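Long-range contact in hypothetical protein (Mus musculus, PDB 1VKB), which is probably a gamma-glutamylamine cyclotransferase, releasing 5-oxoproline from gamma-glutamyl-amine compounds: residues M13-V18 and I79-E84. Sequence-based numbering, arbitrary orientation. Where two conformers were deposited one is given.
Sequences MAHIFV and IYEVDE
Ala14 and Ile16 pair with Val82 and Tyr80 as antiparallel hydrogen-bonded pairs, each joined by two backbone N-H...O bonds, with Ala14 N 2.8 Å from Val82 O. Between them, His15 faces Glu81 in a non-hydrogen-bonded pair, and Phe17 faces Ile79 in another.

One face of the ladder carries Ile16, Tyr80 and Val82. Ile16 CD1 meets Val82 CG1 at 3.8 Å, and the two side chains cross at about a right angle. Ile16 CG1 also rests against Tyr80 CB. Val18 CG2 comes to 3.7 Å from Tyr80 CE1.

The other face carries His15, Glu81, Phe17 and Ile79. Glu81 turns its CG away from its own amide nitrogen (chi1 -171°) and stays extended, passing between His15 and Met13. Its CB lies 3.8 Å from His15 CD2. The imidazole and the carboxylate are nearly parallel, their planes 12° apart. Glu81 OE1 forms a salt bridge with Arg43. A leucine here would probably leave Arg43 without this carboxylate partner. Ile79 CG1 approaches the edge of the Phe17 ring, 4.1 Å from CD1.

Asp83 is the N-cap of helix 84-93, its OD1 accepting from Met86 N and also from Leu39 N. Leu87 and Leu90 of that helix cover Ile16, together with Met32 of helix 30-33. Strand 121-129 hydrogen-bonds to 14-18 through Phe125, and its Val122, Cys124 and Val126 touch the side chains of His15, Phe17 and Ile79. Strand 40-48 continues the sheet beyond strand 76-82, so this antiparallel ladder lies within the mixed sheet of the gamma-glutamyl cyclotransferase-like fold.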
loop_
_atom_site.group_PDB
_atom_site.type_symbol
_atom_site.label_atom_id
_atom_site.label_comp_id
_atom_site.label_asym_id
_atom_site.label_seq_id
_atom_site.Cartn_x
_atom_site.Cartn_y
_atom_site.Cartn_z
ATOM N N MET A 13 -3.592 9.534 -16.382
ATOM C CA MET A 13 -2.899 9.253 -15.131
ATOM C C MET A 13 -3.514 7.959 -14.612
ATOM O O MET A 13 -4.313 7.317 -15.329
ATOM C CB MET A 13 -3.189 10.422 -14.177
ATOM C CG MET A 13 -2.781 11.794 -14.720
ATOM S SD MET A 13 -1.001 11.901 -14.713
ATOM C CE MET A 13 -0.675 13.091 -16.030
ATOM N N ALA A 14 -3.195 7.604 -13.365
ATOM C CA ALA A 14 -3.799 6.447 -12.716
ATOM C C ALA A 14 -3.930 6.656 -11.231
ATOM O O ALA A 14 -2.981 7.122 -10.579
ATOM C CB ALA A 14 -2.940 5.230 -12.942
ATOM N N HIS A 15 -5.055 6.229 -10.671
ATOM C CA HIS A 15 -5.242 6.254 -9.240
ATOM C C HIS A 15 -4.597 5.047 -8.586
ATOM O O HIS A 15 -4.743 3.935 -9.083
ATOM C CB HIS A 15 -6.722 6.293 -8.875
ATOM C CG HIS A 15 -7.357 7.645 -9.088
ATOM N ND1 HIS A 15 -8.528 7.823 -9.792
ATOM C CD2 HIS A 15 -6.959 8.881 -8.713
ATOM C CE1 HIS A 15 -8.834 9.113 -9.829
ATOM N NE2 HIS A 15 -7.889 9.779 -9.188
ATOM N N ILE A 16 -3.873 5.300 -7.498
ATOM C CA ILE A 16 -3.338 4.266 -6.644
ATOM C C ILE A 16 -3.767 4.497 -5.221
ATOM O O ILE A 16 -4.091 5.630 -4.826
ATOM C CB ILE A 16 -1.788 4.165 -6.730
ATOM C CG1 ILE A 16 -1.060 5.374 -6.075
ATOM C CG2 ILE A 16 -1.295 3.964 -8.196
ATOM C CD1 ILE A 16 0.401 5.092 -5.960
ATOM N N PHE A 17 -3.752 3.420 -4.448
ATOM C CA PHE A 17 -4.088 3.455 -3.038
ATOM C C PHE A 17 -2.936 2.786 -2.298
ATOM O O PHE A 17 -2.605 1.652 -2.572
ATOM C CB PHE A 17 -5.375 2.704 -2.827
ATOM C CG PHE A 17 -5.773 2.500 -1.391
ATOM C CD1 PHE A 17 -6.445 3.484 -0.687
ATOM C CD2 PHE A 17 -5.557 1.284 -0.786
ATOM C CE1 PHE A 17 -6.863 3.239 0.628
ATOM C CE2 PHE A 17 -5.975 1.061 0.514
ATOM C CZ PHE A 17 -6.632 2.017 1.191
ATOM N N VAL A 18 -2.323 3.550 -1.412
ATOM C CA VAL A 18 -1.194 3.119 -0.596
ATOM C C VAL A 18 -1.615 3.010 0.866
ATOM O O VAL A 18 -2.326 3.865 1.417
ATOM C CB VAL A 18 0.055 3.997 -0.797
ATOM C CG1 VAL A 18 0.504 3.896 -2.259
ATOM C CG2 VAL A 18 -0.133 5.413 -0.370
ATOM N N ILE A 79 -5.272 7.804 -1.195
ATOM C CA ILE A 79 -5.441 7.824 -2.661
ATOM C C ILE A 79 -4.570 8.890 -3.295
ATOM O O ILE A 79 -4.610 10.061 -2.892
ATOM C CB ILE A 79 -6.901 8.050 -3.011
ATOM C CG1 ILE A 79 -7.802 7.003 -2.312
ATOM C CG2 ILE A 79 -7.095 8.051 -4.510
ATOM C CD1 ILE A 79 -9.270 7.364 -2.355
ATOM N N TYR A 80 -3.797 8.479 -4.308
ATOM C CA TYR A 80 -2.992 9.411 -5.117
ATOM C C TYR A 80 -3.354 9.277 -6.561
ATOM O O TYR A 80 -3.742 8.205 -7.003
ATOM C CB TYR A 80 -1.475 9.113 -4.989
ATOM C CG TYR A 80 -0.952 9.468 -3.632
ATOM C CD1 TYR A 80 -1.189 8.632 -2.556
ATOM C CD2 TYR A 80 -0.223 10.624 -3.428
ATOM C CE1 TYR A 80 -0.738 8.952 -1.289
ATOM C CE2 TYR A 80 0.221 10.969 -2.154
ATOM C CZ TYR A 80 -0.045 10.111 -1.095
ATOM O OH TYR A 80 0.355 10.421 0.183
ATOM N N GLU A 81 -3.193 10.354 -7.313
ATOM C CA GLU A 81 -3.216 10.263 -8.767
ATOM C C GLU A 81 -1.766 10.351 -9.234
ATOM O O GLU A 81 -1.073 11.324 -8.888
ATOM C CB GLU A 81 -4.099 11.358 -9.376
ATOM C CG GLU A 81 -4.302 11.134 -10.845
ATOM C CD GLU A 81 -5.291 12.088 -11.497
ATOM O OE1 GLU A 81 -5.265 13.288 -11.183
ATOM O OE2 GLU A 81 -6.076 11.632 -12.348
ATOM N N VAL A 82 -1.294 9.347 -9.998
ATOM C CA VAL A 82 0.121 9.298 -10.416
ATOM C C VAL A 82 0.221 9.228 -11.941
ATOM O O VAL A 82 -0.738 8.814 -12.637
ATOM C CB VAL A 82 0.892 8.115 -9.783
ATOM C CG1 VAL A 82 0.715 8.116 -8.251
ATOM C CG2 VAL A 82 0.427 6.794 -10.317
ATOM N N ASP A 83 1.373 9.631 -12.473
ATOM C CA ASP A 83 1.607 9.444 -13.882
ATOM C C ASP A 83 2.215 8.064 -14.160
ATOM O O ASP A 83 2.555 7.327 -13.253
ATOM C CB ASP A 83 2.404 10.616 -14.498
ATOM C CG ASP A 83 3.831 10.717 -14.036
ATOM O OD1 ASP A 83 4.335 9.882 -13.245
ATOM O OD2 ASP A 83 4.545 11.676 -14.444
ATOM N N GLU A 84 2.373 7.747 -15.434
ATOM C CA GLU A 84 2.840 6.442 -15.840
ATOM C C GLU A 84 4.273 6.178 -15.368
ATOM O O GLU A 84 4.606 5.048 -15.002
ATOM C CB GLU A 84 2.739 6.314 -17.352
ATOM C CG GLU A 84 1.293 6.314 -17.835
ATOM C CD GLU A 84 0.592 7.661 -17.758
ATOM O OE1 GLU A 84 1.224 8.771 -17.665
ATOM O OE2 GLU A 84 -0.648 7.612 -17.777
#